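Local structure of cutm, flavoprotein of carbon monoxide dehydrogenase (Hydrogenophaga pseudoflava, 1FFV) at residues W181-L186 with G197-M202; H125-I130 with A215-A220. The protein binds FAD as the flavoprotein subunit of carbon monoxide dehydrogenase and probably passes electrons from CO oxidation on to an external acceptor. One frame throughout, in Å; residues are numbered along the deposited sequence.

Contact 1: residues W181-L186 with G197-M202. With FAD (flavin-adenine dinucleotide), chain J.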
loop_
_atom_site.group_PDB
_atom_site.type_symbol
_atom_site.label_atom_id
_atom_site.label_comp_id
_atom_site.label_asym_id
_atom_site.label_seq_id
_atom_site.Cartn_x
_atom_site.Cartn_y
_atom_site.Cartn_z
ATOM N N TRP C 181 -60.590 6.221 -17.675
ATOM C CA TRP C 181 -59.850 5.809 -16.485
ATOM C C TRP C 181 -58.872 6.874 -16.006
ATOM O O TRP C 181 -58.604 7.852 -16.708
ATOM C CB TRP C 181 -59.075 4.528 -16.795
ATOM C CG TRP C 181 -58.315 4.627 -18.090
ATOM C CD1 TRP C 181 -58.795 4.372 -19.349
ATOM C CD2 TRP C 181 -56.970 5.080 -18.259
ATOM N NE1 TRP C 181 -57.832 4.649 -20.288
ATOM C CE2 TRP C 181 -56.700 5.084 -19.647
ATOM C CE3 TRP C 181 -55.966 5.491 -17.373
ATOM C CZ2 TRP C 181 -55.462 5.485 -20.172
ATOM C CZ3 TRP C 181 -54.736 5.889 -17.893
ATOM C CH2 TRP C 181 -54.496 5.883 -19.283
ATOM N N ALA C 182 -58.308 6.651 -14.823
ATOM C CA ALA C 182 -57.339 7.576 -14.262
ATOM C C ALA C 182 -56.811 7.132 -12.910
ATOM O O ALA C 182 -57.476 6.399 -12.180
ATOM C CB ALA C 182 -57.953 8.975 -14.134
ATOM N N TYR C 183 -55.576 7.529 -12.624
ATOM C CA TYR C 183 -54.947 7.268 -11.336
ATOM C C TYR C 183 -54.186 8.529 -10.965
ATOM O O TYR C 183 -53.138 8.822 -11.541
ATOM C CB TYR C 183 -53.977 6.089 -11.358
ATOM C CG TYR C 183 -53.551 5.705 -9.958
ATOM C CD1 TYR C 183 -54.513 5.466 -8.971
ATOM C CD2 TYR C 183 -52.202 5.627 -9.596
ATOM C CE1 TYR C 183 -54.152 5.165 -7.661
ATOM C CE2 TYR C 183 -51.827 5.321 -8.273
ATOM C CZ TYR C 183 -52.816 5.093 -7.317
ATOM O OH TYR C 183 -52.497 4.795 -6.013
ATOM N N GLU C 184 -54.765 9.319 -10.072
ATOM C CA GLU C 184 -54.128 10.552 -9.624
ATOM C C GLU C 184 -53.407 10.250 -8.322
ATOM O O GLU C 184 -54.038 9.866 -7.337
ATOM C CB GLU C 184 -55.168 11.654 -9.405
ATOM C CG GLU C 184 -55.875 12.123 -10.672
ATOM C CD GLU C 184 -54.955 12.839 -11.650
ATOM O OE1 GLU C 184 -54.143 13.690 -11.222
ATOM O OE2 GLU C 184 -55.053 12.550 -12.862
ATOM N N LYS C 185 -52.086 10.409 -8.329
ATOM C CA LYS C 185 -51.278 10.142 -7.143
ATOM C C LYS C 185 -50.447 11.347 -6.675
ATOM O O LYS C 185 -49.552 11.822 -7.384
ATOM C CB LYS C 185 -50.377 8.925 -7.408
ATOM C CG LYS C 185 -49.350 8.609 -6.334
ATOM C CD LYS C 185 -48.490 7.427 -6.781
ATOM C CE LYS C 185 -47.445 7.037 -5.740
ATOM N NZ LYS C 185 -46.689 5.827 -6.155
ATOM N N LEU C 186 -50.762 11.837 -5.476
ATOM C CA LEU C 186 -50.058 12.963 -4.867
ATOM C C LEU C 186 -48.870 12.346 -4.127
ATOM O O LEU C 186 -49.058 11.529 -3.228
ATOM C CB LEU C 186 -50.980 13.665 -3.869
ATOM C CG LEU C 186 -50.793 15.145 -3.529
ATOM C CD1 LEU C 186 -51.282 15.350 -2.115
ATOM C CD2 LEU C 186 -49.348 15.587 -3.634
ATOM N N GLY C 197 -54.184 9.057 -3.057
ATOM C CA GLY C 197 -54.339 8.695 -4.453
ATOM C C GLY C 197 -55.750 8.223 -4.738
ATOM O O GLY C 197 -56.472 7.812 -3.822
ATOM N N CYS C 198 -56.162 8.310 -6.000
ATOM C CA CYS C 198 -57.493 7.873 -6.392
ATOM C C CYS C 198 -57.498 7.216 -7.757
ATOM O O CYS C 198 -57.034 7.793 -8.747
ATOM C CB CYS C 198 -58.493 9.027 -6.382
ATOM S SG CYS C 198 -60.128 8.589 -7.094
ATOM N N ALA C 199 -58.008 5.988 -7.790
ATOM C CA ALA C 199 -58.122 5.216 -9.021
ATOM C C ALA C 199 -59.581 5.266 -9.466
ATOM O O ALA C 199 -60.495 5.118 -8.648
ATOM C CB ALA C 199 -57.687 3.771 -8.785
ATOM N N VAL C 200 -59.786 5.489 -10.763
ATOM C CA VAL C 200 -61.123 5.568 -11.342
ATOM C C VAL C 200 -61.231 4.870 -12.697
ATOM O O VAL C 200 -60.328 4.956 -13.530
ATOM C CB VAL C 200 -61.554 7.049 -11.567
ATOM C CG1 VAL C 200 -62.757 7.120 -12.515
ATOM C CG2 VAL C 200 -61.909 7.713 -10.252
ATOM N N VAL C 201 -62.343 4.167 -12.892
ATOM C CA VAL C 201 -62.662 3.517 -14.158
ATOM C C VAL C 201 -64.126 3.896 -14.364
ATOM O O VAL C 201 -64.937 3.755 -13.442
ATOM C CB VAL C 201 -62.540 1.975 -14.107
ATOM C CG1 VAL C 201 -62.885 1.388 -15.468
ATOM C CG2 VAL C 201 -61.130 1.555 -13.711
ATOM N N MET C 202 -64.451 4.448 -15.531
ATOM C CA MET C 202 -65.826 4.848 -15.807
ATOM C C MET C 202 -66.244 4.715 -17.269
ATOM O O MET C 202 -65.410 4.716 -18.178
ATOM C CB MET C 202 -66.088 6.289 -15.330
ATOM C CG MET C 202 -65.551 7.392 -16.237
ATOM S SD MET C 202 -65.912 9.073 -15.621
ATOM C CE MET C 202 -67.470 9.287 -16.194
HETATM P PA FAD J . -42.306 -9.182 -1.547
HETATM O O1A FAD J . -41.929 -10.605 -1.497
HETATM O O2A FAD J . -41.414 -8.242 -1.148
HETATM O O5B FAD J . -43.492 -9.130 -0.641
HETATM C C5B FAD J . -44.605 -9.971 -0.867
HETATM C C4B FAD J . -45.418 -10.023 0.420
HETATM O O4B FAD J . -46.650 -10.690 0.008
HETATM C C3B FAD J . -44.926 -10.964 1.487
HETATM O O3B FAD J . -45.596 -10.918 2.695
HETATM C C2B FAD J . -44.997 -12.261 0.710
HETATM O O2B FAD J . -44.842 -13.349 1.557
HETATM C C1B FAD J . -46.361 -12.161 0.102
HETATM N N9A FAD J . -46.494 -12.592 -1.278
HETATM C C8A FAD J . -45.754 -12.184 -2.359
HETATM N N7A FAD J . -46.131 -12.769 -3.493
HETATM C C5A FAD J . -47.160 -13.599 -3.128
HETATM C C6A FAD J . -48.000 -14.497 -3.907
HETATM N N6A FAD J . -47.888 -14.683 -5.194
HETATM N N1A FAD J . -48.936 -15.166 -3.175
HETATM C C2A FAD J . -49.088 -15.003 -1.841
HETATM N N3A FAD J . -48.373 -14.204 -1.052
HETATM C C4A FAD J . -47.420 -13.512 -1.742
HETATM N N1 FAD J . -45.199 0.059 -4.099
HETATM C C2 FAD J . -46.200 0.808 -4.537
HETATM O O2 FAD J . -47.276 0.348 -4.731
HETATM N N3 FAD J . -46.059 2.192 -4.800
HETATM C C4 FAD J . -44.867 2.837 -4.613
HETATM O O4 FAD J . -44.785 4.024 -4.853
HETATM C C4X FAD J . -43.758 2.031 -4.126
HETATM N N5 FAD J . -42.570 2.607 -3.923
HETATM C C5X FAD J . -41.564 1.813 -3.469
HETATM C C6 FAD J . -40.329 2.428 -3.260
HETATM C C7 FAD J . -39.257 1.729 -2.808
HETATM C C7M FAD J . -37.935 2.424 -2.587
HETATM C C8 FAD J . -39.374 0.320 -2.540
HETATM C C8M FAD J . -38.198 -0.482 -2.034
HETATM C C9 FAD J . -40.606 -0.318 -2.749
HETATM C C9A FAD J . -41.689 0.419 -3.210
HETATM N N10 FAD J . -42.969 -0.164 -3.440
HETATM C C10 FAD J . -43.981 0.605 -3.884
HETATM C "C1'" FAD J . -43.149 -1.636 -3.209
HETATM C "C2'" FAD J . -43.106 -2.745 -4.360
HETATM O "O2'" FAD J . -43.981 -1.895 -5.052
HETATM C "C3'" FAD J . -43.412 -3.687 -3.211
HETATM O "O3'" FAD J . -42.246 -4.056 -3.982
HETATM C "C4'" FAD J . -43.763 -5.137 -3.467
HETATM O "O4'" FAD J . -44.727 -4.450 -2.604
HETATM C "C5'" FAD J . -43.996 -6.226 -2.413
HETATM O "O5'" FAD J . -43.985 -6.919 -3.867
HETATM P P FAD J . -42.862 -7.934 -4.088
HETATM O O1P FAD J . -43.178 -8.539 -5.475
HETATM O O2P FAD J . -41.591 -7.392 -4.011
HETATM O O3P FAD J . -42.934 -8.918 -2.994
#
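With CG trans to the backbone N (chi1 -170°), the ring of Tyr183 leans toward strand 196-205, and its CD1 packs 3.6 Å from Ala199 CB while the CA of Ala199 lies at the ring edge. The same trans start at Lys185 (chi1 173°), followed by a fully extended chain, carries the ammonium group away from segment 197-202 to the flavin, where NZ donates to FAD O4 at 2.9 Å. NZ also hydrogen-bonds to Leu100 O, so a backbone carbonyl and the carboxylate of Asp124, its salt-bridge partner, hold the ammonium group at the flavin. The two strands are antiparallel neighbours of a beta hairpin. Two hydrogen-bonded pairs hold them: Ala182 with Val200 and Glu184 with Cys198. In the first, Val200 N reaches Ala182 O at 2.9 Å in a fairly straight bond, whereas the return bond from Ala182 N to Val200 O is more bent, 137° at the hydrogen. Val200 O also receives a CA-H...O contact from Trp181 CA at 3.1 Å. Gly197 faces Lys185 in a non-hydrogen-bonded pair beside the phenol; a beta carbon there would come tight against Tyr183 OH. That hydroxyl hydrogen-bonds to Asp124 and to Thr217, so one carboxylate ties tyrosine to the flavin-binding lysine. A phenylalanine in place of Tyr183 would probably leave Asp124 OD1 and Thr217 OG1 without the hydroxyl between them, the carboxylate then held mainly through its other oxygen. Trp181, Tyr183 and Lys185 alternate with Ala182 and Glu184 on the two sheet faces. On the tryptophan side, Trp181 and Val201 pack on helix 92-97; on the other, Glu184 and Val200 meet the long helix 264-285, while strand 208-217 continues the sheet beyond strand 196-205.

Contact 2: residues H125-I130 with A215-A220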
loop_
_atom_site.group_PDB
_atom_site.type_symbol
_atom_site.label_atom_id
_atom_site.label_comp_id
_atom_site.label_asym_id
_atom_site.label_seq_id
_atom_site.Cartn_x
_atom_site.Cartn_y
_atom_site.Cartn_z
ATOM N N HIS C 125 -51.446 -0.838 -6.235
ATOM C CA HIS C 125 -52.271 -1.887 -6.818
ATOM C C HIS C 125 -53.550 -2.212 -6.075
ATOM O O HIS C 125 -54.528 -2.608 -6.704
ATOM C CB HIS C 125 -51.460 -3.150 -7.096
ATOM C CG HIS C 125 -50.626 -3.050 -8.328
ATOM N ND1 HIS C 125 -51.175 -2.848 -9.576
ATOM C CD2 HIS C 125 -49.286 -3.070 -8.505
ATOM C CE1 HIS C 125 -50.208 -2.746 -10.469
ATOM N NE2 HIS C 125 -49.052 -2.878 -9.845
ATOM N N PRO C 126 -53.556 -2.113 -4.728
ATOM C CA PRO C 126 -54.823 -2.424 -4.057
ATOM C C PRO C 126 -55.982 -1.570 -4.615
ATOM O O PRO C 126 -56.971 -2.119 -5.101
ATOM C CB PRO C 126 -54.507 -2.118 -2.593
ATOM C CG PRO C 126 -53.077 -2.562 -2.487
ATOM C CD PRO C 126 -52.460 -1.991 -3.745
ATOM N N ALA C 127 -55.840 -0.245 -4.617
ATOM C CA ALA C 127 -56.904 0.616 -5.144
ATOM C C ALA C 127 -57.133 0.356 -6.632
ATOM O O ALA C 127 -58.272 0.292 -7.086
ATOM C CB ALA C 127 -56.587 2.094 -4.908
ATOM N N LEU C 128 -56.048 0.185 -7.379
ATOM C CA LEU C 128 -56.138 -0.083 -8.803
ATOM C C LEU C 128 -56.923 -1.355 -9.094
ATOM O O LEU C 128 -57.757 -1.384 -10.009
ATOM C CB LEU C 128 -54.739 -0.186 -9.411
ATOM C CG LEU C 128 -53.971 1.135 -9.546
ATOM C CD1 LEU C 128 -52.522 0.858 -9.891
ATOM C CD2 LEU C 128 -54.630 2.003 -10.611
ATOM N N SER C 129 -56.683 -2.395 -8.301
ATOM C CA SER C 129 -57.365 -3.666 -8.503
ATOM C C SER C 129 -58.865 -3.551 -8.256
ATOM O O SER C 129 -59.656 -4.236 -8.901
ATOM C CB SER C 129 -56.753 -4.763 -7.627
ATOM O OG SER C 129 -57.003 -4.535 -6.254
ATOM N N ILE C 130 -59.246 -2.681 -7.326
ATOM C CA ILE C 130 -60.651 -2.455 -7.008
ATOM C C ILE C 130 -61.313 -1.698 -8.169
ATOM O O ILE C 130 -62.373 -2.089 -8.657
ATOM C CB ILE C 130 -60.793 -1.662 -5.688
ATOM C CG1 ILE C 130 -60.252 -2.500 -4.523
ATOM C CG2 ILE C 130 -62.245 -1.253 -5.447
ATOM C CD1 ILE C 130 -60.260 -1.798 -3.176
ATOM N N ALA C 215 -61.788 4.241 -6.181
ATOM C CA ALA C 215 -60.995 3.644 -5.110
ATOM C C ALA C 215 -59.933 4.626 -4.599
ATOM O O ALA C 215 -59.357 5.400 -5.373
ATOM C CB ALA C 215 -60.365 2.338 -5.572
ATOM N N LEU C 216 -59.650 4.549 -3.296
ATOM C CA LEU C 216 -58.725 5.460 -2.633
ATOM C C LEU C 216 -57.459 4.835 -2.043
ATOM O O LEU C 216 -57.534 3.860 -1.286
ATOM C CB LEU C 216 -59.483 6.187 -1.521
ATOM C CG LEU C 216 -60.858 6.764 -1.869
ATOM C CD1 LEU C 216 -61.489 7.384 -0.637
ATOM C CD2 LEU C 216 -60.723 7.789 -2.983
ATOM N N THR C 217 -56.311 5.459 -2.330
ATOM C CA THR C 217 -55.010 4.997 -1.849
ATOM C C THR C 217 -54.446 5.798 -0.674
ATOM O O THR C 217 -54.431 7.025 -0.695
ATOM C CB THR C 217 -53.945 5.029 -2.973
ATOM O OG1 THR C 217 -54.347 4.176 -4.048
ATOM C CG2 THR C 217 -52.569 4.572 -2.450
ATOM N N ASN C 218 -53.948 5.069 0.320
ATOM C CA ASN C 218 -53.316 5.604 1.525
ATOM C C ASN C 218 -54.080 6.613 2.384
ATOM O O ASN C 218 -53.472 7.489 3.007
ATOM C CB ASN C 218 -51.925 6.158 1.185
ATOM C CG ASN C 218 -50.897 5.864 2.278
ATOM O OD1 ASN C 218 -51.180 5.091 3.195
ATOM N ND2 ASN C 218 -49.714 6.465 2.179
ATOM N N VAL C 219 -55.398 6.458 2.469
ATOM C CA VAL C 219 -56.213 7.373 3.270
ATOM C C VAL C 219 -57.060 6.654 4.320
ATOM O O VAL C 219 -58.016 7.212 4.853
ATOM C CB VAL C 219 -57.090 8.280 2.371
ATOM C CG1 VAL C 219 -56.209 9.230 1.587
ATOM C CG2 VAL C 219 -57.928 7.451 1.430
ATOM N N ALA C 220 -56.657 5.426 4.633
ATOM C CA ALA C 220 -57.320 4.572 5.623
ATOM C C ALA C 220 -56.397 3.375 5.851
ATOM O O ALA C 220 -55.391 3.232 5.154
ATOM C CB ALA C 220 -58.669 4.106 5.106
HETATM O O HOH W 1 -54.151 1.503 -3.175
#
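Ala127 and Ala215 meet methyl to methyl, CB to CB at 3.8 Å, where helix 125-131 lies against the end of strand 208-217. This is the tightly packed apolar side of the contact. Ala215 CB also rests 3.3 Å from Ala127 O, and one helical turn on, Ile130 CB approaches the same methyl at 4.0 Å, so the small side chain of Ala215 sits against both residues. The helix axis runs nearly antiparallel to the strand, at 176°, and the small alanines let the two axes come within 7.2 Å. On the Thr217 side the joint is polar and water-mediated. Although Thr217 OG1 stands 3.2 Å from Ala127 CB, no direct hydrogen bond joins the segments; instead, the water accepts from Ala127 N at 2.8 Å and lies 2.8 Å from Thr217 OG1. Thr217 places OG1 trans to its carbonyl carbon (chi1 -60°), from where it also hydrogen-bonds to Tyr183 OH. The join between the FAD-binding and C-terminal regions is thus apolar at the alanines, and the bridging water gives an amide in the helix's first turn a polar partner.

How the contacts relate
Both contacts are buried, contact 2 lying nearer the centre of the chain, and they share one antiparallel sheet: strand 196-205 of contact 1 pairs with strand 208-217 of contact 2. Contact 1 works within the sheet, through regular backbone hydrogen bonds in a local hairpin; contact 2 relies on side-chain packing across two regions of the chain. Besides the shared hydroxyl pair, they are joined by the backbone bond between Gly197 O and Thr217 N, 2.8 Å long, and by Leu128 CD2, which packs 3.8 Å from Tyr183 CD1. The flavin itself is touched from contact 1, by Lys185, while the side chain of Thr217 in contact 2 lies about 7 Å from the FAD.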